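Local coordinates for protein beta-phosphoglucomutase (Bacteroides vulgatus, PDB 3DV9) that probably interconverts beta-glucose 1-phosphate and glucose 6-phosphate, as a magnesium-dependent phosphomutase of the haloacid dehalogenase (HAD) superfamily, at residues L27-G32 and V187-P192; L193-G198 and E221-L226; M128-S133 and L154-F159; E108-A113 and H228-F233; D36-H41 and E60-E65. All coordinates share one frame; numbering follows the deposited sequence.

Contact 1 of 5, residues L27-G32 and V187-P192; sequences LFDMDG and VIENAP. With MG (magnesium ion), chain B; PO4 (phosphate ion), chain C.
The magnesium site lies where the parallel strands 25-29 and 185-189 end, and D29 and N190 meet there on the metal. D29 OD2 binds magnesium at 2.1 Å and N190 OD1 at 2.3 Å. These two oxygens stand 2.9 Å apart because they share the ion. The two side chains cross at about a right angle, with the carboxylate and amide planes only 19° apart. The D29 carboxylate reaches the ion with CG anti to the backbone N (chi1 179°). The D31 backbone O and E65 complete the protein ligands. D31 N donates to O1 of a bound phosphate, probably from the crystallisation liquor, at 3.0 Å. D29 and D31 fit the DxD pattern of the HAD superfamily. Behind them the strands are zipped in parallel: I188 N donates to L27 O at 2.9 Å, and D29 N donates to I188 O at 3.0 Å. I188 CG1 sits over the F28 ring in a CH-pi contact, 4.2 Å from the centroid. In the second shell, E189 OE1 accepts from a magnesium-bound water at 2.6 Å. E189 OE2 is held by the hydroxyl of Y171 and by a salt bridge to K165, which also pairs with D29 OD1.

Contact 2 of 5, residues L193-G198 and E221-L226; sequences LGVQAG and EGANLL
E221 and V195 bury the most surface here, with Q196 next. V195 points from helix 192-200 into the bend of 221-226. Its CG1, anti to the backbone N (chi1 173°), does the touching. It packs 3.7 Å from E221 CB and 4.0 Å from A223 CB. The same methyl lies 3.7 Å from A223 N, so one branch meets both ends of the turn around G222. E221 CG is folded back over the helix start, near P192 O. The chain of E221 bends at chi2 (-56°), and this carries its carboxylate across the Q196 side chain. E221 OE1 is 3.6 Å from Q196 CG and 3.7 Å from Q196 CB. An alanine at Q196 would remove CG and the amide, and the E221 carboxylate would probably lose that support and be freer to swing. Helix 192-200 is the helix of the beta-alpha-beta crossover between strands 185-189 and 204-208. The 221-224 loop runs past it to the edge strand 225-227. V195 touches T205 on the intervening strand. The clear part of the contact is apolar: a valine methyl on E221 CB and A223 CB, with a carboxylate oxygen resting on the aliphatic part of Q196.

Contact 3 of 5, residues M128-S133 and L154-F159; sequences MVVTGS and LMVTAF. With PO4 (phosphate ion), chain C.
V129 N is buried with no partner in the model: L154 O, the nearest carbonyl across the contact, stays 3.6 Å away. That carbonyl is covered by M128, a selenomethionine, instead. M128 CB comes within 3.4 Å of L154 O, and a bend at chi3 (62°) brings M128 CE against the oxygen too. Further along, the strands pair in parallel. V156 N donates to V129 O at 2.8 Å. T131 N donates to V156 O, also at 2.8 Å. The last bond is longer: A158 N reaches S133 O at 3.2 Å, from 38° above the carbonyl plane. Here the chains have left regular strand geometry. T131 has two jobs at this point. Its CG2 meets T157 CG2 at 4.0 Å across the contact. Its OG1, turned the other way, accepts from S133 N at 2.9 Å and makes an ST turn. The same OG1 lies 2.9 Å from O1 of a bound phosphate, probably from the crystallisation liquor. V130 and V156 share one face of the sheet, where helix 169-178 covers them. V129 and M155 share the other, where M155 meets helix 139-145. Strand 155-156 is the edge of the sheet, and strand 126-130 pairs on its far side with strand 25-29.

Contact 4 of 5, residues E108-A113 and H228-F233; sequences ERMPGA and HSMPDF
Apolar packing carries most of this contact, with M230 and P231 set against the bend 110-113. M230, a selenomethionine, points its side chain toward the bend and curls at chi2 and chi3. Its CG rests 4.1 Å from CB of M110, also a selenomethionine. Its CE then turns to A113, 4.2 Å from A113 CB. The two prolines meet through their rings, with P111 CB 4.0 Å from P231 CG.

A second group of contacts puts carbons round a carbonyl. P111 O sits 3.2 Å from M230 CB and 3.2 Å from P231 CD. Close backbone packing is the third kind. G112 CA lies 4.4 Å from P231 CA. G112 has a positive phi (90°), and a CB there would run into M230 O and P231 N.

Hydrogen bonds shape each segment without crossing between them. S229 is the N-cap of helix 230-244, and its OG accepts from D232 N at 3.0 Å. G112 is the N-cap of helix 113-122, and A113 N bonds to M110 O. The contact thus joins the starts of two helices of the HAD-type core domain. M110 and M230 also reach the loops that carry T210 and V33.

P231 has no N-H to offer P111 O, and no hydrogen bond crosses the contact. Cohesion between the segments therefore comes from shape and apolar contact.

Contact 5 of 5, residues D36-H41 and E60-E65; sequences DSMPNH and EAYMHE. With MG (magnesium ion), chain B.
The apolar part of this contact is M38 of helix 38-51 against Y62 of helix 58-63. M38, a selenomethionine, has its CB 3.5 Å from Y62 CE1. The Y62 hydroxyl reaches on to P39, with OH 3.6 Å from P39 CD. OH is also 3.3 Å from P39 N, but that proline nitrogen has no hydrogen to share. A serine in place of Y62 would remove the ring, and M38 would probably lose packing on CB while a gap opened beside P39.

The second kind of contact is selenomethionine on carboxylate. Bends at chi2 (-54°) and chi3 (-58°) curl M38 across E65. M38 SE lies 3.5 Å from E65 CD, and M38 CE is 3.5 Å from E65 OE1. This backs the carboxylate with apolar atoms and probably limits its movement.

Metal binding is the third kind. E65 OE2 binds magnesium at 2.1 Å, at the end of an extended side chain whose CG is anti to the backbone N. D29, N190 and D31, the last through its backbone O, complete the protein ligands.

Helices 38-51 and 58-63 are probably part of the helical cap of this family, and A61 and Y62 both touch A42. E65 lies between helix 58-63 and helix 69-81, and it also packs on A191 beside the metal.

Contact 1 is the hub, about 2 Å from the centre of the chain. The centres of the others lie about 9 to 12 Å from it. Contacts 1, 2 and 3 reach one parallel sheet, ordered 155-156, 126-130, 25-29, 185-189, 204-208, 225-227. Contacts 2 and 3 sit toward its two edges, with centres about 17 Å apart. Along the chain, contacts 5 and 3 fall in turn between the two halves of contact 1, and contact 2 follows it. Contact 4 crosses contact 1, and its F233 packs on F28 and I188. Contacts 1 and 5 share the magnesium ion, which ties the helices after strand 25-29 to the sheet.

Contact 1 of 5, residues L27-G32 and V187-P192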
# COMPACT_ATOMS: atom_id res chain seq x y z
N LEU A 27 8.48 4.46 -0.88
CA LEU A 27 7.94 3.11 -0.91
C LEU A 27 6.47 3.20 -1.22
O LEU A 27 5.69 3.66 -0.38
CB LEU A 27 8.12 2.42 0.46
CG LEU A 27 9.51 1.85 0.74
CD1 LEU A 27 10.66 2.53 0.05
CD2 LEU A 27 9.74 1.61 2.26
N PHE A 28 6.08 2.78 -2.42
CA PHE A 28 4.67 2.87 -2.86
C PHE A 28 3.92 1.59 -2.71
O PHE A 28 4.29 0.53 -3.27
CB PHE A 28 4.61 3.24 -4.34
CG PHE A 28 4.97 4.65 -4.62
CD1 PHE A 28 3.96 5.61 -4.75
CD2 PHE A 28 6.30 5.03 -4.77
CE1 PHE A 28 4.26 6.96 -5.03
CE2 PHE A 28 6.64 6.39 -5.04
CZ PHE A 28 5.62 7.34 -5.19
N ASP A 29 2.78 1.68 -2.03
CA ASP A 29 1.83 0.61 -2.21
C ASP A 29 1.39 0.49 -3.70
O ASP A 29 1.45 1.48 -4.47
CB ASP A 29 0.62 0.89 -1.32
CG ASP A 29 -0.42 -0.14 -1.46
OD1 ASP A 29 -0.07 -1.33 -1.33
OD2 ASP A 29 -1.58 0.24 -1.73
N MSE A 30 0.96 -0.70 -4.15
CA MSE A 30 0.50 -0.81 -5.54
C MSE A 30 -1.01 -0.56 -5.78
O MSE A 30 -1.42 0.38 -6.45
CB MSE A 30 0.89 -2.16 -6.16
CG MSE A 30 0.60 -2.16 -7.67
SE MSE A 30 1.15 -3.82 -8.48
CE MSE A 30 -0.21 -4.98 -7.66
N ASP A 31 -1.84 -1.43 -5.24
CA ASP A 31 -3.29 -1.35 -5.49
C ASP A 31 -3.91 -0.12 -4.83
O ASP A 31 -3.82 0.05 -3.62
CB ASP A 31 -3.97 -2.61 -4.99
CG ASP A 31 -3.53 -3.85 -5.76
OD1 ASP A 31 -3.62 -3.87 -6.99
OD2 ASP A 31 -3.09 -4.80 -5.09
N GLY A 32 -4.60 0.70 -5.64
CA GLY A 32 -5.19 1.92 -5.11
C GLY A 32 -4.22 3.08 -4.94
O GLY A 32 -4.59 4.12 -4.40
N VAL A 187 6.43 6.14 3.19
CA VAL A 187 5.49 5.11 2.75
C VAL A 187 4.28 5.86 2.16
O VAL A 187 3.78 6.79 2.76
CB VAL A 187 5.04 4.20 3.91
CG1 VAL A 187 3.79 3.37 3.53
CG2 VAL A 187 6.21 3.29 4.36
N ILE A 188 3.87 5.44 0.97
CA ILE A 188 2.65 6.02 0.32
C ILE A 188 1.59 4.92 0.29
O ILE A 188 1.71 3.95 -0.46
CB ILE A 188 2.96 6.53 -1.10
CG1 ILE A 188 4.24 7.38 -1.14
CG2 ILE A 188 1.73 7.29 -1.66
CD1 ILE A 188 4.16 8.61 -0.19
N GLU A 189 0.55 5.11 1.11
CA GLU A 189 -0.47 4.09 1.34
C GLU A 189 -1.89 4.63 1.15
O GLU A 189 -2.13 5.83 1.37
CB GLU A 189 -0.29 3.51 2.75
CG GLU A 189 0.56 2.25 2.69
CD GLU A 189 -0.23 1.00 2.16
OE1 GLU A 189 -1.42 1.13 1.72
OE2 GLU A 189 0.34 -0.12 2.16
N ASN A 190 -2.84 3.73 0.84
CA ASN A 190 -4.24 4.20 0.66
C ASN A 190 -5.24 3.44 1.54
O ASN A 190 -6.42 3.75 1.49
CB ASN A 190 -4.68 4.05 -0.81
CG ASN A 190 -4.79 2.58 -1.21
OD1 ASN A 190 -3.88 1.80 -0.95
ND2 ASN A 190 -5.92 2.19 -1.74
N ALA A 191 -4.77 2.46 2.32
CA ALA A 191 -5.69 1.60 3.08
C ALA A 191 -5.31 1.57 4.57
O ALA A 191 -4.15 1.72 4.89
CB ALA A 191 -5.65 0.20 2.53
N PRO A 192 -6.29 1.36 5.45
CA PRO A 192 -5.98 1.44 6.87
C PRO A 192 -4.92 0.40 7.27
O PRO A 192 -4.04 0.71 8.05
CB PRO A 192 -7.32 1.12 7.57
CG PRO A 192 -8.17 0.52 6.54
CD PRO A 192 -7.73 1.15 5.23
MG MG B . -3.61 -0.41 -1.43
P PO4 C . -2.05 -3.50 -1.89
O1 PO4 C . -1.02 -3.18 -2.95
O2 PO4 C . -3.03 -2.37 -1.73
O3 PO4 C . -1.38 -3.78 -0.55
O4 PO4 C . -2.83 -4.76 -2.24
O HOH W 1 -3.11 -2.44 -1.18
O HOH W 2 -2.95 -0.78 0.85

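Contact 2 of 5, residues L193-G198 and E221-L226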
# COMPACT_ATOMS: atom_id res chain seq x y z
N LEU A 193 -5.02 -0.83 6.79
CA LEU A 193 -4.03 -1.85 7.25
C LEU A 193 -2.62 -1.58 6.69
O LEU A 193 -1.62 -1.88 7.35
CB LEU A 193 -4.46 -3.26 6.85
CG LEU A 193 -5.76 -3.75 7.49
CD1 LEU A 193 -6.16 -5.07 6.87
CD2 LEU A 193 -5.64 -3.86 9.00
N GLY A 194 -2.57 -0.95 5.51
CA GLY A 194 -1.31 -0.49 4.88
C GLY A 194 -0.67 0.64 5.69
O GLY A 194 0.52 0.61 5.97
N VAL A 195 -1.49 1.62 6.09
CA VAL A 195 -1.04 2.72 6.92
C VAL A 195 -0.49 2.13 8.23
O VAL A 195 0.57 2.51 8.68
CB VAL A 195 -2.15 3.74 7.19
CG1 VAL A 195 -1.67 4.76 8.20
CG2 VAL A 195 -2.50 4.46 5.85
N GLN A 196 -1.25 1.21 8.82
CA GLN A 196 -0.84 0.59 10.10
C GLN A 196 0.55 -0.06 9.98
O GLN A 196 1.38 0.08 10.90
CB GLN A 196 -1.89 -0.45 10.51
CG GLN A 196 -1.62 -0.98 11.90
CD GLN A 196 -2.67 -1.96 12.36
OE1 GLN A 196 -3.82 -1.95 11.89
NE2 GLN A 196 -2.28 -2.82 13.28
N ALA A 197 0.76 -0.77 8.87
CA ALA A 197 2.05 -1.46 8.60
C ALA A 197 3.20 -0.45 8.48
O ALA A 197 4.28 -0.67 9.06
CB ALA A 197 1.96 -2.30 7.32
N GLY A 198 2.98 0.64 7.73
CA GLY A 198 4.02 1.67 7.53
C GLY A 198 4.37 2.31 8.88
O GLY A 198 5.54 2.51 9.20
N GLU A 221 -5.08 5.20 11.97
CA GLU A 221 -3.97 4.26 11.95
C GLU A 221 -2.61 4.96 12.06
O GLU A 221 -1.56 4.30 11.95
CB GLU A 221 -4.07 3.36 10.69
CG GLU A 221 -5.33 2.49 10.68
CD GLU A 221 -5.47 1.61 11.91
OE1 GLU A 221 -4.44 1.22 12.52
OE2 GLU A 221 -6.64 1.31 12.27
N GLY A 222 -2.64 6.27 12.28
CA GLY A 222 -1.43 7.07 12.59
C GLY A 222 -0.75 7.66 11.36
O GLY A 222 0.41 7.99 11.42
N ALA A 223 -1.47 7.85 10.25
CA ALA A 223 -0.84 8.46 9.04
C ALA A 223 -0.26 9.80 9.44
O ALA A 223 -0.91 10.60 10.17
CB ALA A 223 -1.87 8.70 7.94
N ASN A 224 0.94 10.06 8.97
CA ASN A 224 1.59 11.33 9.32
C ASN A 224 1.06 12.51 8.53
O ASN A 224 1.04 13.65 9.01
CB ASN A 224 3.11 11.24 9.21
CG ASN A 224 3.66 10.16 10.12
OD1 ASN A 224 3.82 9.01 9.70
ND2 ASN A 224 3.91 10.51 11.39
N LEU A 225 0.62 12.23 7.31
CA LEU A 225 -0.05 13.20 6.46
C LEU A 225 -1.11 12.46 5.64
O LEU A 225 -1.03 11.23 5.41
CB LEU A 225 0.95 13.87 5.51
CG LEU A 225 1.94 14.93 5.98
CD1 LEU A 225 2.85 15.33 4.80
CD2 LEU A 225 1.21 16.14 6.55
N LEU A 226 -2.12 13.20 5.19
CA LEU A 226 -3.15 12.63 4.34
C LEU A 226 -3.38 13.54 3.15
O LEU A 226 -3.55 14.77 3.31
CB LEU A 226 -4.49 12.44 5.10
CG LEU A 226 -5.57 11.69 4.29
CD1 LEU A 226 -6.39 10.81 5.21
CD2 LEU A 226 -6.41 12.72 3.57

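Contact 3 of 5, residues M128-S133 and L154-F159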
# COMPACT_ATOMS: atom_id res chain seq x y z
N MSE A 128 10.19 2.36 -4.79
CA MSE A 128 10.03 0.91 -4.58
C MSE A 128 8.54 0.62 -4.56
O MSE A 128 7.73 1.50 -4.23
CB MSE A 128 10.67 0.45 -3.25
CG MSE A 128 12.15 0.86 -3.10
SE MSE A 128 12.94 0.05 -1.49
CE MSE A 128 12.74 -1.82 -2.00
N VAL A 129 8.19 -0.60 -4.92
CA VAL A 129 6.79 -1.08 -4.81
C VAL A 129 6.70 -2.08 -3.69
O VAL A 129 7.55 -2.97 -3.59
CB VAL A 129 6.29 -1.73 -6.11
CG1 VAL A 129 4.82 -2.16 -5.94
CG2 VAL A 129 6.41 -0.80 -7.24
N VAL A 130 5.67 -1.94 -2.84
CA VAL A 130 5.42 -2.86 -1.72
C VAL A 130 3.95 -3.31 -1.71
O VAL A 130 3.05 -2.53 -1.39
CB VAL A 130 5.73 -2.20 -0.38
CG1 VAL A 130 5.47 -3.21 0.78
CG2 VAL A 130 7.15 -1.63 -0.36
N THR A 131 3.71 -4.57 -2.04
CA THR A 131 2.33 -5.00 -2.28
C THR A 131 2.04 -6.33 -1.64
O THR A 131 2.92 -7.19 -1.56
CB THR A 131 1.99 -5.00 -3.80
OG1 THR A 131 0.62 -5.40 -3.99
CG2 THR A 131 2.91 -5.95 -4.57
N GLY A 132 0.82 -6.43 -1.11
CA GLY A 132 0.28 -7.66 -0.56
C GLY A 132 -0.30 -8.47 -1.69
O GLY A 132 -0.83 -9.56 -1.47
N SER A 133 -0.18 -7.92 -2.91
CA SER A 133 -0.70 -8.59 -4.10
C SER A 133 0.20 -9.75 -4.48
O SER A 133 1.42 -9.67 -4.34
CB SER A 133 -0.80 -7.61 -5.28
OG SER A 133 -1.77 -8.04 -6.21
N LEU A 154 14.20 -4.28 -6.10
CA LEU A 154 13.67 -3.21 -5.26
C LEU A 154 12.13 -3.21 -5.21
O LEU A 154 11.46 -2.16 -5.28
CB LEU A 154 14.21 -1.85 -5.71
CG LEU A 154 15.74 -1.74 -5.74
CD1 LEU A 154 16.14 -0.40 -6.31
CD2 LEU A 154 16.32 -1.95 -4.35
N MSE A 155 11.61 -4.42 -5.04
CA MSE A 155 10.17 -4.64 -4.95
C MSE A 155 9.88 -5.67 -3.88
O MSE A 155 10.67 -6.57 -3.62
CB MSE A 155 9.62 -5.13 -6.27
CG MSE A 155 9.30 -4.04 -7.26
SE MSE A 155 8.93 -4.87 -8.95
CE MSE A 155 7.65 -6.23 -8.36
N VAL A 156 8.72 -5.53 -3.25
CA VAL A 156 8.31 -6.46 -2.22
C VAL A 156 6.88 -6.86 -2.57
O VAL A 156 6.00 -6.01 -2.71
CB VAL A 156 8.40 -5.84 -0.79
CG1 VAL A 156 7.83 -6.79 0.26
CG2 VAL A 156 9.85 -5.46 -0.42
N THR A 157 6.69 -8.17 -2.74
CA THR A 157 5.38 -8.71 -3.09
C THR A 157 4.98 -9.82 -2.13
O THR A 157 5.79 -10.25 -1.27
CB THR A 157 5.38 -9.26 -4.55
OG1 THR A 157 6.11 -10.50 -4.60
CG2 THR A 157 5.98 -8.26 -5.54
N ALA A 158 3.76 -10.32 -2.30
CA ALA A 158 3.23 -11.37 -1.46
C ALA A 158 4.22 -12.53 -1.29
O ALA A 158 4.29 -13.11 -0.21
CB ALA A 158 1.88 -11.86 -1.99
N PHE A 159 5.01 -12.83 -2.32
CA PHE A 159 5.93 -13.97 -2.22
C PHE A 159 7.32 -13.63 -1.66
O PHE A 159 8.16 -14.52 -1.49
CB PHE A 159 5.98 -14.82 -3.52
CG PHE A 159 6.97 -14.34 -4.58
CD1 PHE A 159 6.60 -14.36 -5.93
CD2 PHE A 159 8.27 -13.94 -4.25
CE1 PHE A 159 7.49 -13.95 -6.92
CE2 PHE A 159 9.17 -13.53 -5.23
CZ PHE A 159 8.78 -13.53 -6.57
P PO4 C . -2.05 -3.50 -1.89
O1 PO4 C . -1.02 -3.18 -2.95
O2 PO4 C . -3.03 -2.37 -1.73
O3 PO4 C . -1.38 -3.78 -0.55
O4 PO4 C . -2.83 -4.76 -2.24

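Contact 4 of 5, residues E108-A113 and H228-F233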
# COMPACT_ATOMS: atom_id res chain seq x y z
N GLU A 108 -6.50 0.76 -14.80
CA GLU A 108 -5.86 2.03 -15.18
C GLU A 108 -4.74 2.44 -14.22
O GLU A 108 -4.79 2.16 -13.04
CB GLU A 108 -6.88 3.15 -15.21
CG GLU A 108 -7.77 3.07 -16.41
CD GLU A 108 -8.76 4.21 -16.51
OE1 GLU A 108 -8.92 5.00 -15.53
OE2 GLU A 108 -9.41 4.29 -17.56
N ARG A 109 -3.75 3.15 -14.74
CA ARG A 109 -2.83 3.90 -13.82
C ARG A 109 -3.64 4.95 -13.05
O ARG A 109 -4.60 5.55 -13.59
CB ARG A 109 -1.73 4.65 -14.58
CG ARG A 109 -0.81 3.77 -15.40
CD ARG A 109 0.14 4.68 -16.19
NE ARG A 109 -0.53 5.45 -17.25
CZ ARG A 109 -0.96 4.95 -18.41
NH1 ARG A 109 -1.55 5.76 -19.29
NH2 ARG A 109 -0.82 3.66 -18.71
N MSE A 110 -3.27 5.16 -11.80
CA MSE A 110 -3.87 6.26 -11.02
C MSE A 110 -3.37 7.56 -11.64
O MSE A 110 -2.17 7.71 -11.80
CB MSE A 110 -3.42 6.22 -9.56
CG MSE A 110 -4.35 5.51 -8.67
SE MSE A 110 -6.20 6.15 -8.54
CE MSE A 110 -6.67 4.67 -7.36
N PRO A 111 -4.29 8.50 -11.97
CA PRO A 111 -3.82 9.80 -12.40
C PRO A 111 -2.90 10.40 -11.32
O PRO A 111 -3.15 10.25 -10.10
CB PRO A 111 -5.12 10.62 -12.49
CG PRO A 111 -6.14 9.58 -12.92
CD PRO A 111 -5.76 8.45 -11.96
N GLY A 112 -1.83 11.03 -11.77
CA GLY A 112 -0.82 11.60 -10.90
C GLY A 112 0.30 10.63 -10.57
O GLY A 112 1.38 11.08 -10.24
N ALA A 113 0.08 9.32 -10.71
CA ALA A 113 1.13 8.35 -10.26
C ALA A 113 2.38 8.40 -11.16
O ALA A 113 3.50 8.49 -10.68
CB ALA A 113 0.54 6.92 -10.23
N HIS A 228 -5.90 13.84 -0.52
CA HIS A 228 -7.25 13.43 -0.91
C HIS A 228 -7.29 12.59 -2.20
O HIS A 228 -8.33 12.06 -2.56
CB HIS A 228 -8.12 14.69 -0.99
CG HIS A 228 -8.26 15.36 0.35
ND1 HIS A 228 -8.86 14.76 1.43
CD2 HIS A 228 -7.78 16.55 0.80
CE1 HIS A 228 -8.81 15.57 2.47
NE2 HIS A 228 -8.16 16.66 2.12
N SER A 229 -6.16 12.55 -2.92
CA SER A 229 -6.10 11.85 -4.22
C SER A 229 -4.63 11.77 -4.65
O SER A 229 -3.79 12.55 -4.16
CB SER A 229 -6.86 12.65 -5.31
OG SER A 229 -6.20 13.87 -5.62
N MSE A 230 -4.35 10.94 -5.64
CA MSE A 230 -2.97 10.87 -6.15
C MSE A 230 -2.61 12.18 -6.89
O MSE A 230 -1.48 12.64 -6.81
CB MSE A 230 -2.72 9.61 -6.98
CG MSE A 230 -2.51 8.36 -6.17
SE MSE A 230 -0.99 8.45 -4.98
CE MSE A 230 0.45 8.13 -6.20
N PRO A 231 -3.56 12.77 -7.66
CA PRO A 231 -3.18 14.10 -8.17
C PRO A 231 -2.81 15.14 -7.09
O PRO A 231 -1.89 15.95 -7.29
CB PRO A 231 -4.45 14.53 -8.94
CG PRO A 231 -5.02 13.17 -9.46
CD PRO A 231 -4.84 12.28 -8.25
N ASP A 232 -3.50 15.11 -5.95
CA ASP A 232 -3.23 15.98 -4.79
C ASP A 232 -1.79 15.73 -4.30
O ASP A 232 -1.00 16.66 -4.10
CB ASP A 232 -4.30 15.71 -3.69
CG ASP A 232 -4.32 16.76 -2.55
OD1 ASP A 232 -3.89 17.91 -2.81
OD2 ASP A 232 -4.80 16.47 -1.40
N PHE A 233 -1.47 14.45 -4.13
CA PHE A 233 -0.13 14.05 -3.68
C PHE A 233 0.95 14.55 -4.69
O PHE A 233 1.91 15.22 -4.31
CB PHE A 233 -0.07 12.53 -3.50
CG PHE A 233 1.29 12.03 -3.17
CD1 PHE A 233 1.97 12.50 -2.05
CD2 PHE A 233 1.94 11.16 -4.05
CE1 PHE A 233 3.28 12.04 -1.75
CE2 PHE A 233 3.24 10.68 -3.77
CZ PHE A 233 3.92 11.16 -2.62

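Contact 5 of 5, residues D36-H41 and E60-E65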
# COMPACT_ATOMS: atom_id res chain seq x y z
N ASP A 36 -5.53 1.78 -10.40
CA ASP A 36 -6.87 1.87 -9.85
C ASP A 36 -7.50 0.45 -9.95
O ASP A 36 -8.40 0.19 -10.75
CB ASP A 36 -7.68 2.93 -10.59
CG ASP A 36 -9.05 3.16 -9.95
OD1 ASP A 36 -9.24 2.72 -8.78
OD2 ASP A 36 -9.90 3.77 -10.63
N SER A 37 -6.95 -0.48 -9.17
CA SER A 37 -7.33 -1.90 -9.23
C SER A 37 -8.32 -2.32 -8.14
O SER A 37 -8.85 -3.43 -8.16
CB SER A 37 -6.06 -2.73 -9.03
OG SER A 37 -5.41 -2.31 -7.83
N MSE A 38 -8.56 -1.46 -7.15
CA MSE A 38 -9.37 -1.93 -6.01
C MSE A 38 -10.84 -2.25 -6.34
O MSE A 38 -11.42 -3.21 -5.80
CB MSE A 38 -9.22 -0.96 -4.80
CG MSE A 38 -7.88 -1.08 -4.07
SE MSE A 38 -7.53 -2.96 -3.49
CE MSE A 38 -9.09 -3.20 -2.44
N PRO A 39 -11.49 -1.45 -7.19
CA PRO A 39 -12.86 -1.85 -7.53
C PRO A 39 -12.96 -3.30 -8.02
O PRO A 39 -13.86 -4.04 -7.59
CB PRO A 39 -13.27 -0.83 -8.61
CG PRO A 39 -12.44 0.40 -8.28
CD PRO A 39 -11.11 -0.15 -7.80
N ASN A 40 -12.04 -3.71 -8.87
CA ASN A 40 -12.00 -5.10 -9.36
C ASN A 40 -11.65 -6.08 -8.25
O ASN A 40 -12.29 -7.12 -8.10
CB ASN A 40 -11.02 -5.27 -10.54
CG ASN A 40 -11.08 -6.67 -11.19
OD1 ASN A 40 -11.97 -7.47 -10.90
ND2 ASN A 40 -10.13 -6.96 -12.07
N HIS A 41 -10.62 -5.75 -7.46
CA HIS A 41 -10.25 -6.65 -6.35
C HIS A 41 -11.44 -6.84 -5.38
O HIS A 41 -11.76 -7.95 -4.99
CB HIS A 41 -9.06 -6.10 -5.55
CG HIS A 41 -7.72 -6.28 -6.20
ND1 HIS A 41 -7.13 -7.52 -6.35
CD2 HIS A 41 -6.81 -5.38 -6.63
CE1 HIS A 41 -5.94 -7.37 -6.92
NE2 HIS A 41 -5.72 -6.08 -7.08
N GLU A 60 -16.20 -4.47 3.13
CA GLU A 60 -15.29 -5.19 4.01
C GLU A 60 -14.00 -5.59 3.28
O GLU A 60 -12.92 -5.57 3.89
CB GLU A 60 -15.96 -6.37 4.72
CG GLU A 60 -15.17 -6.81 5.95
CD GLU A 60 -15.61 -8.16 6.49
OE1 GLU A 60 -14.91 -8.71 7.37
OE2 GLU A 60 -16.64 -8.66 6.02
N ALA A 61 -14.08 -5.90 1.98
CA ALA A 61 -12.87 -6.12 1.17
C ALA A 61 -11.93 -4.91 1.18
O ALA A 61 -10.72 -5.06 1.25
CB ALA A 61 -13.22 -6.53 -0.29
N TYR A 62 -12.52 -3.72 1.08
CA TYR A 62 -11.74 -2.49 1.21
C TYR A 62 -11.08 -2.41 2.60
O TYR A 62 -9.93 -2.02 2.71
CB TYR A 62 -12.61 -1.29 0.88
CG TYR A 62 -12.68 -0.96 -0.59
CD1 TYR A 62 -11.66 -0.22 -1.20
CD2 TYR A 62 -13.78 -1.34 -1.36
CE1 TYR A 62 -11.73 0.15 -2.56
CE2 TYR A 62 -13.86 -0.97 -2.72
CZ TYR A 62 -12.82 -0.26 -3.32
OH TYR A 62 -12.87 0.15 -4.65
N MSE A 63 -11.83 -2.74 3.66
CA MSE A 63 -11.25 -2.72 5.01
C MSE A 63 -10.06 -3.66 5.15
O MSE A 63 -9.07 -3.30 5.81
CB MSE A 63 -12.32 -3.04 6.06
CG MSE A 63 -13.35 -1.88 6.18
SE MSE A 63 -12.59 -0.27 6.91
CE MSE A 63 -11.81 -0.97 8.55
N HIS A 64 -10.14 -4.82 4.48
CA HIS A 64 -9.07 -5.84 4.46
C HIS A 64 -8.00 -5.63 3.36
O HIS A 64 -7.08 -6.46 3.22
CB HIS A 64 -9.64 -7.26 4.39
CG HIS A 64 -10.46 -7.64 5.58
ND1 HIS A 64 -9.97 -7.56 6.87
CD2 HIS A 64 -11.74 -8.08 5.69
CE1 HIS A 64 -10.92 -7.91 7.72
NE2 HIS A 64 -12.00 -8.25 7.02
N GLU A 65 -8.08 -4.51 2.63
CA GLU A 65 -7.08 -4.20 1.60
C GLU A 65 -5.65 -4.32 2.16
O GLU A 65 -5.32 -3.73 3.17
CB GLU A 65 -7.30 -2.78 1.05
CG GLU A 65 -6.27 -2.42 -0.02
CD GLU A 65 -6.59 -1.11 -0.72
OE1 GLU A 65 -7.73 -0.59 -0.60
OE2 GLU A 65 -5.67 -0.62 -1.36
MG MG B . -3.61 -0.41 -1.43
O HOH W 2 -2.95 -0.78 0.85
O HOH W 1 -3.11 -2.44 -1.18